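Local coordinates for protein diketoreductase (Acinetobacter baylyi, PDB 4E12) that catalyses the reduction of dicarbonyl compounds with NADH and probably interconverts (3S)-3-hydroxyacyl-CoA and 3-oxoacyl-CoA, at residues I19-A24 / G49-Y54; A118-T123 / L142-H147; T153-G158 / G190-S195; I235-G240 / E278-Y283. All blocks are in the same frame, centred on the assembly; numbering follows the deposited sequence.

Contact 1 (I19-A24 / G49-Y54)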
loop_
_atom_site.group_PDB
_atom_site.type_symbol
_atom_site.label_atom_id
_atom_site.label_comp_id
_atom_site.label_asym_id
_atom_site.label_seq_id
_atom_site.Cartn_x
_atom_site.Cartn_y
_atom_site.Cartn_z
ATOM N N ILE A 19 13.564 17.261 -15.031
ATOM C CA ILE A 19 14.857 17.023 -14.417
ATOM C C ILE A 19 15.778 18.198 -14.715
ATOM O O ILE A 19 16.486 18.691 -13.833
ATOM C CB ILE A 19 15.500 15.720 -14.956
ATOM C CG1 ILE A 19 14.659 14.504 -14.544
ATOM C CG2 ILE A 19 16.947 15.618 -14.486
ATOM C CD1 ILE A 19 15.114 13.181 -15.159
ATOM N N ALA A 20 15.751 18.639 -15.965
ATOM C CA ALA A 20 16.578 19.750 -16.403
ATOM C C ALA A 20 16.183 21.026 -15.681
ATOM O O ALA A 20 17.051 21.764 -15.205
ATOM C CB ALA A 20 16.481 19.913 -17.914
ATOM N N PHE A 21 14.878 21.267 -15.549
ATOM C CA PHE A 21 14.411 22.495 -14.941
ATOM C C PHE A 21 14.682 22.524 -13.452
ATOM O O PHE A 21 15.163 23.529 -12.945
ATOM C CB PHE A 21 12.928 22.777 -15.214
ATOM C CG PHE A 21 12.544 24.196 -14.911
ATOM C CD1 PHE A 21 12.646 25.177 -15.896
ATOM C CD2 PHE A 21 12.092 24.560 -13.639
ATOM C CE1 PHE A 21 12.302 26.518 -15.620
ATOM C CE2 PHE A 21 11.747 25.886 -13.352
ATOM C CZ PHE A 21 11.849 26.866 -14.343
ATOM N N GLN A 22 14.357 21.446 -12.750
ATOM C CA GLN A 22 14.683 21.317 -11.335
ATOM C C GLN A 22 16.175 21.581 -11.100
ATOM O O GLN A 22 16.571 22.266 -10.152
ATOM C CB GLN A 22 14.311 19.907 -10.837
ATOM C CG GLN A 22 14.499 19.689 -9.323
ATOM C CD GLN A 22 13.494 20.434 -8.453
ATOM O OE1 GLN A 22 12.588 21.110 -8.949
ATOM N NE2 GLN A 22 13.652 20.310 -7.142
ATOM N N THR A 23 17.011 21.035 -11.972
ATOM C CA THR A 23 18.454 21.152 -11.806
ATOM C C THR A 23 18.914 22.593 -12.055
ATOM O O THR A 23 19.726 23.135 -11.299
ATOM C CB THR A 23 19.193 20.130 -12.703
ATOM O OG1 THR A 23 18.891 18.804 -12.252
ATOM C CG2 THR A 23 20.693 20.327 -12.635
ATOM N N ALA A 24 18.373 23.209 -13.098
ATOM C CA ALA A 24 18.624 24.615 -13.385
ATOM C C ALA A 24 18.124 25.510 -12.243
ATOM O O ALA A 24 18.863 26.377 -11.762
ATOM C CB ALA A 24 17.983 25.009 -14.710
ATOM N N GLY A 49 6.451 26.488 -19.548
ATOM C CA GLY A 49 5.385 25.993 -18.687
ATOM C C GLY A 49 5.842 25.619 -17.281
ATOM O O GLY A 49 5.179 25.941 -16.287
ATOM N N LEU A 50 6.978 24.926 -17.190
ATOM C CA LEU A 50 7.537 24.571 -15.892
ATOM C C LEU A 50 7.859 25.813 -15.070
ATOM O O LEU A 50 7.633 25.824 -13.860
ATOM C CB LEU A 50 8.767 23.652 -16.040
ATOM C CG LEU A 50 8.500 22.246 -16.607
ATOM C CD1 LEU A 50 9.798 21.525 -16.944
ATOM C CD2 LEU A 50 7.674 21.432 -15.618
ATOM N N ALA A 51 8.379 26.861 -15.714
ATOM C CA ALA A 51 8.687 28.099 -15.006
ATOM C C ALA A 51 7.422 28.640 -14.359
ATOM O O ALA A 51 7.437 29.083 -13.208
ATOM C CB ALA A 51 9.270 29.135 -15.962
ATOM N N ALA A 52 6.331 28.589 -15.113
ATOM C CA ALA A 52 5.025 29.047 -14.652
ATOM C C ALA A 52 4.525 28.230 -13.453
ATOM O O ALA A 52 4.059 28.793 -12.455
ATOM C CB ALA A 52 4.021 28.979 -15.797
ATOM N N VAL A 53 4.611 26.909 -13.558
ATOM C CA VAL A 53 4.230 26.023 -12.459
ATOM C C VAL A 53 5.068 26.337 -11.223
ATOM O O VAL A 53 4.546 26.470 -10.112
ATOM C CB VAL A 53 4.472 24.537 -12.823
ATOM C CG1 VAL A 53 4.063 23.633 -11.665
ATOM C CG2 VAL A 53 3.729 24.176 -14.097
ATOM N N TYR A 54 6.378 26.431 -11.405
ATOM C CA TYR A 54 7.253 26.717 -10.276
ATOM C C TYR A 54 6.883 28.001 -9.574
ATOM O O TYR A 54 6.722 28.022 -8.352
ATOM C CB TYR A 54 8.723 26.736 -10.683
ATOM C CG TYR A 54 9.340 25.362 -10.702
ATOM C CD1 TYR A 54 10.537 25.106 -10.030
ATOM C CD2 TYR A 54 8.725 24.312 -11.386
ATOM C CE1 TYR A 54 11.107 23.838 -10.041
ATOM C CE2 TYR A 54 9.281 23.045 -11.409
ATOM C CZ TYR A 54 10.475 22.813 -10.733
ATOM O OH TYR A 54 11.021 21.560 -10.758
#
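Phe21 of helix 14-25 pushes its ring against Leu50, Ala51 and Tyr54 of helix 37-57. With Tyr54 it forms a T-shaped (edge-to-face) pair: the planes stand 73° apart and the centroids are separated by 4.8 Å. The phenylalanine edge does the touching, its CD2 poised above the middle of the tyrosine ring and its CE2 3.6 Å from Tyr54 CG. Leu50 CB lies over one face of the Phe21 ring as a CH-pi contact, 4.2 Å from the centroid, while Leu50 CD1 packs back on Phe21 CB. The far end of the phenylalanine abuts the backbone, with CZ 3.5 Å from Ala51 CA.

A polar contact lies alongside. Gln22 bends at its second torsion (chi2 71°), which carries OE1 to the edge of the Tyr54 ring, where the hydroxyl donates to it. The modelled separation of Tyr54 OH and Gln22 OE1, 2.4 Å, is so short that its exact value is doubtful. Farther out, Gln22 NE2 binds Ile177 O, Phe47 touches Phe21, and Phe25 and Trp149 meet the Tyr54 ring. The contact joins two helices of the Rossmann-type NAD-binding domain; the axes of segments 19-24 and 49-54 cross at -54° and come within 10.7 Å.

The bond from Gln22 NE2 to Ile177 O sets the flip of the amide and leaves OE1 toward the Tyr54 hydroxyl, probably giving that buried group an acceptor.

Contact 2 (A118-T123 / L142-H147). With SO4 (sulfate ion), chain J.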
loop_
_atom_site.group_PDB
_atom_site.type_symbol
_atom_site.label_atom_id
_atom_site.label_comp_id
_atom_site.label_asym_id
_atom_site.label_seq_id
_atom_site.Cartn_x
_atom_site.Cartn_y
_atom_site.Cartn_z
ATOM N N ALA A 118 24.162 9.102 -15.538
ATOM C CA ALA A 118 23.035 8.559 -14.785
ATOM C C ALA A 118 21.830 8.349 -15.702
ATOM O O ALA A 118 21.440 9.251 -16.450
ATOM C CB ALA A 118 22.692 9.497 -13.629
ATOM N N THR A 119 21.250 7.153 -15.652
ATOM C CA THR A 119 20.045 6.833 -16.417
ATOM C C THR A 119 18.788 7.043 -15.562
ATOM O O THR A 119 18.800 6.743 -14.365
ATOM C CB THR A 119 20.086 5.354 -16.914
ATOM O OG1 THR A 119 18.879 5.045 -17.618
ATOM C CG2 THR A 119 20.268 4.386 -15.747
ATOM N N ASN A 120 17.718 7.568 -16.166
ATOM C CA ASN A 120 16.450 7.754 -15.460
ATOM C C ASN A 120 15.506 6.594 -15.784
ATOM O O ASN A 120 14.322 6.633 -15.432
ATOM C CB ASN A 120 15.802 9.100 -15.864
ATOM C CG ASN A 120 14.461 9.336 -15.187
ATOM O OD1 ASN A 120 14.334 9.211 -13.965
ATOM N ND2 ASN A 120 13.446 9.662 -15.980
ATOM N N SER A 121 16.043 5.544 -16.417
ATOM C CA SER A 121 15.225 4.487 -17.028
ATOM C C SER A 121 14.289 3.793 -16.039
ATOM O O SER A 121 14.718 3.379 -14.960
ATOM C CB SER A 121 16.114 3.446 -17.729
ATOM O OG SER A 121 15.327 2.472 -18.401
ATOM N N SER A 122 13.014 3.664 -16.419
ATOM C CA SER A 122 12.034 2.910 -15.632
ATOM C C SER A 122 11.831 1.477 -16.135
ATOM O O SER A 122 11.101 0.710 -15.505
ATOM C CB SER A 122 10.664 3.614 -15.598
ATOM O OG SER A 122 10.690 4.839 -14.874
ATOM N N THR A 123 12.453 1.103 -17.250
ATOM C CA THR A 123 12.237 -0.233 -17.799
ATOM C C THR A 123 13.538 -1.009 -17.982
ATOM O O THR A 123 13.519 -2.228 -18.164
ATOM C CB THR A 123 11.539 -0.171 -19.162
ATOM O OG1 THR A 123 12.411 0.455 -20.110
ATOM C CG2 THR A 123 10.258 0.631 -19.061
ATOM N N LEU A 142 19.660 7.224 -11.682
ATOM C CA LEU A 142 19.085 8.284 -10.870
ATOM C C LEU A 142 17.664 8.457 -11.379
ATOM O O LEU A 142 17.439 9.033 -12.447
ATOM C CB LEU A 142 19.878 9.583 -11.053
ATOM C CG LEU A 142 19.471 10.742 -10.138
ATOM C CD1 LEU A 142 19.764 10.332 -8.692
ATOM C CD2 LEU A 142 20.234 12.004 -10.506
ATOM N N HIS A 143 16.713 7.954 -10.604
ATOM C CA HIS A 143 15.350 7.770 -11.059
ATOM C C HIS A 143 14.430 8.730 -10.335
ATOM O O HIS A 143 14.348 8.728 -9.104
ATOM C CB HIS A 143 14.925 6.325 -10.811
ATOM C CG HIS A 143 13.567 5.985 -11.352
ATOM N ND1 HIS A 143 12.523 5.602 -10.540
ATOM C CD2 HIS A 143 13.086 5.975 -12.619
ATOM C CE1 HIS A 143 11.452 5.370 -11.283
ATOM N NE2 HIS A 143 11.768 5.589 -12.547
ATOM N N PHE A 144 13.760 9.553 -11.125
ATOM C CA PHE A 144 12.827 10.576 -10.650
ATOM C C PHE A 144 11.377 10.115 -10.821
ATOM O O PHE A 144 11.097 9.132 -11.510
ATOM C CB PHE A 144 13.024 11.845 -11.479
ATOM C CG PHE A 144 14.379 12.455 -11.330
ATOM C CD1 PHE A 144 15.475 11.928 -12.010
ATOM C CD2 PHE A 144 14.568 13.563 -10.509
ATOM C CE1 PHE A 144 16.741 12.503 -11.867
ATOM C CE2 PHE A 144 15.817 14.134 -10.367
ATOM C CZ PHE A 144 16.905 13.606 -11.043
ATOM N N ALA A 145 10.451 10.861 -10.223
ATOM C CA ALA A 145 9.030 10.566 -10.341
ATOM C C ALA A 145 8.333 11.743 -11.013
ATOM O O ALA A 145 8.711 12.893 -10.785
ATOM C CB ALA A 145 8.439 10.348 -8.957
ATOM N N ASN A 146 7.307 11.476 -11.816
ATOM C CA ASN A 146 6.617 12.559 -12.528
ATOM C C ASN A 146 6.183 13.651 -11.518
ATOM O O ASN A 146 5.723 13.345 -10.412
ATOM C CB ASN A 146 5.412 12.002 -13.286
ATOM C CG ASN A 146 4.860 12.980 -14.305
ATOM O OD1 ASN A 146 5.537 13.932 -14.704
ATOM N ND2 ASN A 146 3.621 12.757 -14.724
ATOM N N HIS A 147 6.341 14.917 -11.909
ATOM C CA HIS A 147 6.129 16.063 -11.019
ATOM C C HIS A 147 7.199 16.122 -9.935
ATOM O O HIS A 147 6.895 16.088 -8.739
ATOM C CB HIS A 147 4.720 16.048 -10.421
ATOM C CG HIS A 147 3.637 16.213 -11.441
ATOM N ND1 HIS A 147 2.395 16.726 -11.135
ATOM C CD2 HIS A 147 3.613 15.935 -12.767
ATOM C CE1 HIS A 147 1.652 16.754 -12.227
ATOM N NE2 HIS A 147 2.368 16.280 -13.231
HETATM S S SO4 J . 2.213 15.545 -17.016
HETATM O O1 SO4 J . 3.436 15.792 -16.226
HETATM O O2 SO4 J . 2.279 16.336 -18.265
HETATM O O3 SO4 J . 1.035 15.951 -16.218
HETATM O O4 SO4 J . 2.116 14.105 -17.345
#
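Ser122 OG and His143 NE2 are hydrogen-bonded at 2.7 Å, the serine oxygen arriving at the edge of the imidazole, close to its plane. The same edge faces a backbone carbonyl, with Asn120 O 3.1 Å from His143 CD2. The other ring nitrogen, ND1, is hydrogen-bonded to Glu155 OE1, and Tyr191 stacks on the ring, so that partners at edge and face restrict its rotation.

Asn120 holds the neighbouring backbone. Its CG is anti to the main-chain N (chi1 179°), which aims OD1 at the amide of Phe144; that bond is 2.9 Å from Phe144 N to Asn120 OD1 and nearly straight, at 174°, the N-H meeting the amide oxygen almost end-on. The side chain takes up the amide two residues on from the strand bond of Leu142 N to Thr119 O, 2.9 Å. A CA-H...O contact from Asn120 CA to Leu142 O lies between them. As the chain leaves strand 116-119 it makes an ST turn, Thr119 OG1 accepting from Ser121 N while also bonding Glu91. At the far end, His147 NE2 binds O3 of a sulfate, probably from the crystallisation liquor.

Asn120 and Ser122 bind NAD(+), though none is bound to this chain, and His143 is predicted to be important for catalysis. Adjacent parallel strands of a beta-alpha-beta unit, the first running into a cofactor-binding loop, are characteristic of the Rossmann fold of 3-hydroxyacyl-CoA dehydrogenases.

Contact 3 (T153-G158 / G190-S195)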
loop_
_atom_site.group_PDB
_atom_site.type_symbol
_atom_site.label_atom_id
_atom_site.label_comp_id
_atom_site.label_asym_id
_atom_site.label_seq_id
_atom_site.Cartn_x
_atom_site.Cartn_y
_atom_site.Cartn_z
ATOM N N THR A 153 11.305 12.395 -4.781
ATOM C CA THR A 153 12.272 11.337 -4.521
ATOM C C THR A 153 13.213 11.168 -5.707
ATOM O O THR A 153 12.830 11.396 -6.858
ATOM C CB THR A 153 11.597 9.995 -4.232
ATOM O OG1 THR A 153 10.732 9.652 -5.321
ATOM C CG2 THR A 153 10.806 10.068 -2.937
ATOM N N ALA A 154 14.456 10.814 -5.408
ATOM C CA ALA A 154 15.432 10.447 -6.424
ATOM C C ALA A 154 16.033 9.125 -5.987
ATOM O O ALA A 154 16.818 9.061 -5.036
ATOM C CB ALA A 154 16.512 11.518 -6.573
ATOM N N GLU A 155 15.620 8.054 -6.657
ATOM C CA GLU A 155 16.109 6.721 -6.351
ATOM C C GLU A 155 17.434 6.469 -7.021
ATOM O O GLU A 155 17.521 6.462 -8.254
ATOM C CB GLU A 155 15.094 5.678 -6.797
ATOM C CG GLU A 155 13.816 5.752 -5.964
ATOM C CD GLU A 155 12.689 4.872 -6.490
ATOM O OE1 GLU A 155 12.340 4.989 -7.681
ATOM O OE2 GLU A 155 12.149 4.064 -5.706
ATOM N N VAL A 156 18.452 6.256 -6.197
ATOM C CA VAL A 156 19.822 6.084 -6.660
ATOM C C VAL A 156 20.172 4.609 -6.648
ATOM O O VAL A 156 20.056 3.942 -5.618
ATOM C CB VAL A 156 20.823 6.825 -5.752
ATOM C CG1 VAL A 156 22.250 6.658 -6.289
ATOM C CG2 VAL A 156 20.453 8.305 -5.663
ATOM N N MET A 157 20.604 4.092 -7.790
ATOM C CA MET A 157 20.832 2.664 -7.904
ATOM C C MET A 157 21.943 2.390 -8.911
ATOM O O MET A 157 21.774 2.636 -10.108
ATOM C CB MET A 157 19.528 2.003 -8.364
ATOM C CG MET A 157 19.503 0.491 -8.353
ATOM S SD MET A 157 17.906 -0.137 -8.912
ATOM C CE MET A 157 18.105 0.045 -10.680
ATOM N N GLY A 158 23.070 1.877 -8.427
ATOM C CA GLY A 158 24.169 1.549 -9.319
ATOM C C GLY A 158 24.307 0.070 -9.613
ATOM O O GLY A 158 23.427 -0.728 -9.274
ATOM N N GLY A 190 12.302 -1.886 -10.958
ATOM C CA GLY A 190 11.267 -1.102 -10.303
ATOM C C GLY A 190 11.761 -0.344 -9.084
ATOM O O GLY A 190 10.967 0.268 -8.366
ATOM N N TYR A 191 13.066 -0.367 -8.842
ATOM C CA TYR A 191 13.638 0.365 -7.707
ATOM C C TYR A 191 12.853 0.004 -6.438
ATOM O O TYR A 191 12.484 -1.162 -6.241
ATOM C CB TYR A 191 13.602 1.892 -7.980
ATOM C CG TYR A 191 14.308 2.288 -9.273
ATOM C CD1 TYR A 191 15.632 2.708 -9.265
ATOM C CD2 TYR A 191 13.648 2.235 -10.497
ATOM C CE1 TYR A 191 16.296 3.075 -10.458
ATOM C CE2 TYR A 191 14.302 2.593 -11.695
ATOM C CZ TYR A 191 15.623 3.012 -11.661
ATOM O OH TYR A 191 16.274 3.369 -12.830
ATOM N N VAL A 192 12.571 1.006 -5.608
ATOM C CA VAL A 192 11.794 0.827 -4.384
ATOM C C VAL A 192 10.308 1.147 -4.578
ATOM O O VAL A 192 9.448 0.301 -4.326
ATOM C CB VAL A 192 12.351 1.674 -3.206
ATOM C CG1 VAL A 192 11.435 1.556 -1.999
ATOM C CG2 VAL A 192 13.756 1.193 -2.825
ATOM N N LEU A 193 9.991 2.363 -5.017
ATOM C CA LEU A 193 8.579 2.768 -5.056
ATOM C C LEU A 193 7.689 1.857 -5.905
ATOM O O LEU A 193 6.638 1.398 -5.444
ATOM C CB LEU A 193 8.441 4.210 -5.535
ATOM C CG LEU A 193 6.992 4.669 -5.649
ATOM C CD1 LEU A 193 6.238 4.523 -4.321
ATOM C CD2 LEU A 193 6.975 6.094 -6.151
ATOM N N ASN A 194 8.079 1.634 -7.154
ATOM C CA ASN A 194 7.305 0.775 -8.038
ATOM C C ASN A 194 7.253 -0.647 -7.498
ATOM O O ASN A 194 6.254 -1.352 -7.667
ATOM C CB ASN A 194 7.881 0.807 -9.448
ATOM C CG ASN A 194 7.785 2.188 -10.075
ATOM O OD1 ASN A 194 6.904 2.979 -9.724
ATOM N ND2 ASN A 194 8.695 2.490 -10.999
ATOM N N SER A 195 8.321 -1.077 -6.835
ATOM C CA SER A 195 8.332 -2.411 -6.258
ATOM C C SER A 195 7.295 -2.547 -5.179
ATOM O O SER A 195 6.759 -3.635 -4.980
ATOM C CB SER A 195 9.724 -2.790 -5.726
ATOM O OG SER A 195 10.607 -2.950 -6.817
HETATM O O HOH W 1 10.209 3.127 -8.445
#
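Glu155, reaching out from strand 153-158, supplies every direct hydrogen bond of this contact through one oxygen, OE2. Two successive backbone amides bind it. Leu193 N donates over 2.8 Å to Glu155 OE2 in an almost straight bond (173°), nearly in line with the carboxylate C-O bond. Val192 N comes to the same oxygen from above the carboxylate plane, at 3.1 Å and a less favourable 137°. An extended chain beyond CG gives the glutamate the reach for both.

A water extends the polar network: it donates to Glu155 OE1 and Gly190 O and accepts from Asn194 N. OE1 also binds His143 ND1, so that Glu155 probably helps to position this histidine, predicted to be important for catalysis, in a His-Glu pairing as in 3-hydroxyacyl-CoA dehydrogenases. Within the turn Ser195 OG donates to Tyr191 O over 2.7 Å.

The remaining contacts are van der Waals and sulfur-aromatic. Glu155 OE1 rests 3.4 Å from Tyr191 CB, and carboxylate and ring planes are inclined by a small angle. Met157 bends at its last torsion (chi3 79°) and crosses the tyrosine at about a right angle, making a Met-aromatic contact in which SD sits obliquely 4.3 Å from the ring centroid. Its methyl goes closer to the rim, Met157 CE being 3.5 Å from Tyr191 CE1.

Strand 153-158 runs antiparallel to strand 139-144 and parallel to strand 180-183. The contact joins the sheet of the NAD-binding domain to the start of helix 193-209, where Thr221 of the second subunit packs on Val192 and Leu193.

Contact 4 (I235-G240 / E278-Y283)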
loop_
_atom_site.group_PDB
_atom_site.type_symbol
_atom_site.label_atom_id
_atom_site.label_comp_id
_atom_site.label_asym_id
_atom_site.label_seq_id
_atom_site.Cartn_x
_atom_site.Cartn_y
_atom_site.Cartn_z
ATOM N N ILE A 235 -5.516 6.096 -6.802
ATOM C CA ILE A 235 -4.136 6.061 -7.297
ATOM C C ILE A 235 -4.084 5.712 -8.781
ATOM O O ILE A 235 -3.347 6.366 -9.521
ATOM C CB ILE A 235 -3.244 5.088 -6.477
ATOM C CG1 ILE A 235 -3.146 5.570 -5.027
ATOM C CG2 ILE A 235 -1.872 4.922 -7.132
ATOM C CD1 ILE A 235 -2.319 4.676 -4.104
ATOM N N PHE A 236 -4.841 4.708 -9.240
ATOM C CA PHE A 236 -4.918 4.417 -10.690
ATOM C C PHE A 236 -5.306 5.633 -11.529
ATOM O O PHE A 236 -4.778 5.841 -12.629
ATOM C CB PHE A 236 -5.937 3.305 -11.017
ATOM C CG PHE A 236 -5.400 1.907 -10.867
ATOM C CD1 PHE A 236 -6.027 0.989 -10.022
ATOM C CD2 PHE A 236 -4.270 1.508 -11.576
ATOM C CE1 PHE A 236 -5.530 -0.325 -9.887
ATOM C CE2 PHE A 236 -3.760 0.200 -11.453
ATOM C CZ PHE A 236 -4.396 -0.718 -10.602
ATOM N N ASP A 237 -6.273 6.400 -11.050
ATOM C CA ASP A 237 -6.664 7.627 -11.760
ATOM C C ASP A 237 -5.494 8.613 -11.885
ATOM O O ASP A 237 -5.332 9.267 -12.913
ATOM C CB ASP A 237 -7.867 8.313 -11.109
ATOM C CG ASP A 237 -9.179 7.584 -11.359
ATOM O OD1 ASP A 237 -9.233 6.700 -12.234
ATOM O OD2 ASP A 237 -10.175 7.912 -10.682
ATOM N N ILE A 238 -4.688 8.721 -10.839
ATOM C CA ILE A 238 -3.539 9.613 -10.840
ATOM C C ILE A 238 -2.441 9.130 -11.779
ATOM O O ILE A 238 -1.880 9.922 -12.542
ATOM C CB ILE A 238 -3.000 9.782 -9.410
ATOM C CG1 ILE A 238 -4.047 10.519 -8.580
ATOM C CG2 ILE A 238 -1.657 10.486 -9.432
ATOM C CD1 ILE A 238 -3.783 10.547 -7.127
ATOM N N VAL A 239 -2.141 7.839 -11.722
ATOM C CA VAL A 239 -1.200 7.217 -12.647
ATOM C C VAL A 239 -1.633 7.499 -14.080
ATOM O O VAL A 239 -0.815 7.842 -14.939
ATOM C CB VAL A 239 -1.152 5.678 -12.450
ATOM C CG1 VAL A 239 -0.226 5.028 -13.477
ATOM C CG2 VAL A 239 -0.672 5.350 -11.052
ATOM N N GLY A 240 -2.931 7.365 -14.327
ATOM C CA GLY A 240 -3.425 7.455 -15.681
ATOM C C GLY A 240 -3.815 6.070 -16.119
ATOM O O GLY A 240 -3.037 5.121 -15.958
ATOM N N GLU A 278 -12.148 12.197 -15.447
ATOM C CA GLU A 278 -12.917 11.049 -14.981
ATOM C C GLU A 278 -12.157 9.771 -15.270
ATOM O O GLU A 278 -11.652 9.586 -16.375
ATOM C CB GLU A 278 -14.279 10.963 -15.666
ATOM C CG GLU A 278 -15.125 9.807 -15.149
ATOM C CD GLU A 278 -16.546 9.816 -15.663
ATOM O OE1 GLU A 278 -16.895 10.717 -16.452
ATOM O OE2 GLU A 278 -17.321 8.924 -15.257
ATOM N N GLY A 279 -12.058 8.919 -14.259
ATOM C CA GLY A 279 -11.568 7.564 -14.434
ATOM C C GLY A 279 -12.438 6.595 -13.649
ATOM O O GLY A 279 -13.646 6.509 -13.887
ATOM N N PHE A 280 -11.855 5.868 -12.704
ATOM C CA PHE A 280 -12.677 5.160 -11.736
ATOM C C PHE A 280 -13.596 6.133 -10.989
ATOM O O PHE A 280 -14.717 5.780 -10.612
ATOM C CB PHE A 280 -11.795 4.381 -10.767
ATOM C CG PHE A 280 -11.179 3.184 -11.385
ATOM C CD1 PHE A 280 -11.926 2.020 -11.533
ATOM C CD2 PHE A 280 -9.866 3.207 -11.829
ATOM C CE1 PHE A 280 -11.366 0.899 -12.114
ATOM C CE2 PHE A 280 -9.298 2.097 -12.408
ATOM C CZ PHE A 280 -10.049 0.934 -12.553
ATOM N N TYR A 281 -13.123 7.356 -10.772
ATOM C CA TYR A 281 -13.948 8.396 -10.149
ATOM C C TYR A 281 -14.180 9.543 -11.107
ATOM O O TYR A 281 -13.446 9.704 -12.083
ATOM C CB TYR A 281 -13.289 8.949 -8.884
ATOM C CG TYR A 281 -13.131 7.921 -7.801
ATOM C CD1 TYR A 281 -14.141 7.710 -6.847
ATOM C CD2 TYR A 281 -11.975 7.151 -7.724
ATOM C CE1 TYR A 281 -13.983 6.748 -5.839
ATOM C CE2 TYR A 281 -11.808 6.195 -6.735
ATOM C CZ TYR A 281 -12.808 5.994 -5.794
ATOM O OH TYR A 281 -12.607 5.039 -4.824
ATOM N N ARG A 282 -15.205 10.343 -10.819
ATOM C CA ARG A 282 -15.509 11.525 -11.617
ATOM C C ARG A 282 -14.951 12.734 -10.872
ATOM O O ARG A 282 -15.152 12.869 -9.666
ATOM C CB ARG A 282 -17.025 11.657 -11.815
ATOM C CG ARG A 282 -17.430 12.713 -12.826
ATOM C CD ARG A 282 -18.917 12.633 -13.142
ATOM N NE ARG A 282 -19.274 13.489 -14.271
ATOM C CZ ARG A 282 -20.505 13.615 -14.757
ATOM N NH1 ARG A 282 -21.510 12.940 -14.213
ATOM N NH2 ARG A 282 -20.736 14.415 -15.790
ATOM N N TYR A 283 -14.219 13.589 -11.579
ATOM C CA TYR A 283 -13.545 14.725 -10.952
ATOM C C TYR A 283 -14.164 16.048 -11.403
ATOM O O TYR A 283 -15.044 16.018 -12.295
ATOM C CB TYR A 283 -12.036 14.681 -11.252
ATOM C CG TYR A 283 -11.419 13.421 -10.714
ATOM C CD1 TYR A 283 -11.251 12.292 -11.526
ATOM C CD2 TYR A 283 -11.010 13.347 -9.385
ATOM C CE1 TYR A 283 -10.694 11.116 -11.020
ATOM C CE2 TYR A 283 -10.451 12.184 -8.869
ATOM C CZ TYR A 283 -10.295 11.074 -9.693
ATOM O OH TYR A 283 -9.740 9.943 -9.169
#
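Asp237, on helix 232-239, turns its carboxylate into the C-terminal tail, and both its oxygens are bound there. OD1 accepts from Phe280 N at 2.8 Å through its syn lone pair, and OD2 uses its own syn lone pair for Tyr281 N at 3.0 Å. A third donor, the Tyr283 hydroxyl, takes the anti lone pair of OD2, with Tyr283 OH and Asp237 OD2 2.6 Å apart. Carboxylate and Tyr283 ring are turned 80° against each other. Three donors on one buried carboxylate fix its rotation and would be expected to favour its ionised form. The backbone also comes close here, Gly279 CA lying 3.3 Å from Asp237 OD1.

Beside this polar grip, Phe236 CB packs 3.8 Å from Phe280 CE2. The Phe280 ring continues inward to Phe233, Phe258 and Tyr266, within the all-helical C-terminal domain of the 3-hydroxyacyl-CoA dehydrogenase family. Here the tail after helix 253-267 folds back on helix 232-239.

Toward solvent the contact thins out. Tyr283, the last residue of the chain, is exposed, though its side chain also touches Leu274. The aspartate lies at the edge of its ring, and Tyr283 OH also passes 3.2 Å from Asp237 CB. Tyr281 presents the edge of its ring to Asp237, Tyr281 CD2 being 3.5 Å from Asp237 OD2, but sends its hydroxyl elsewhere, to Asp219, with a glycerol molecule nearby.

Overall arrangement
Contacts 2 and 3 share one site: their centres lie 8 Å apart, and Tyr191 OH approaches Ser121 O at 2.6 Å, a probable hydrogen bond. Their adjacent strands are joined by another, His143 O to Glu155 N at 2.8 Å. Contact 2 brings NAD(+)-binding residues and the predicted catalytic histidine together, and contact 3 connects them to the C-terminal domain. Contact 1 lies near the cofactor site, the side chain of Leu50 being about 8 Å from that of the NAD(+)-binding Val14, and touches contact 2 where Ile19 CD1 comes 3.4 Å from Phe144 CD1. Contact 4 is remote from the annotated sites, its centre 23 Å from that of contact 2 and 24 Å from that of contact 3.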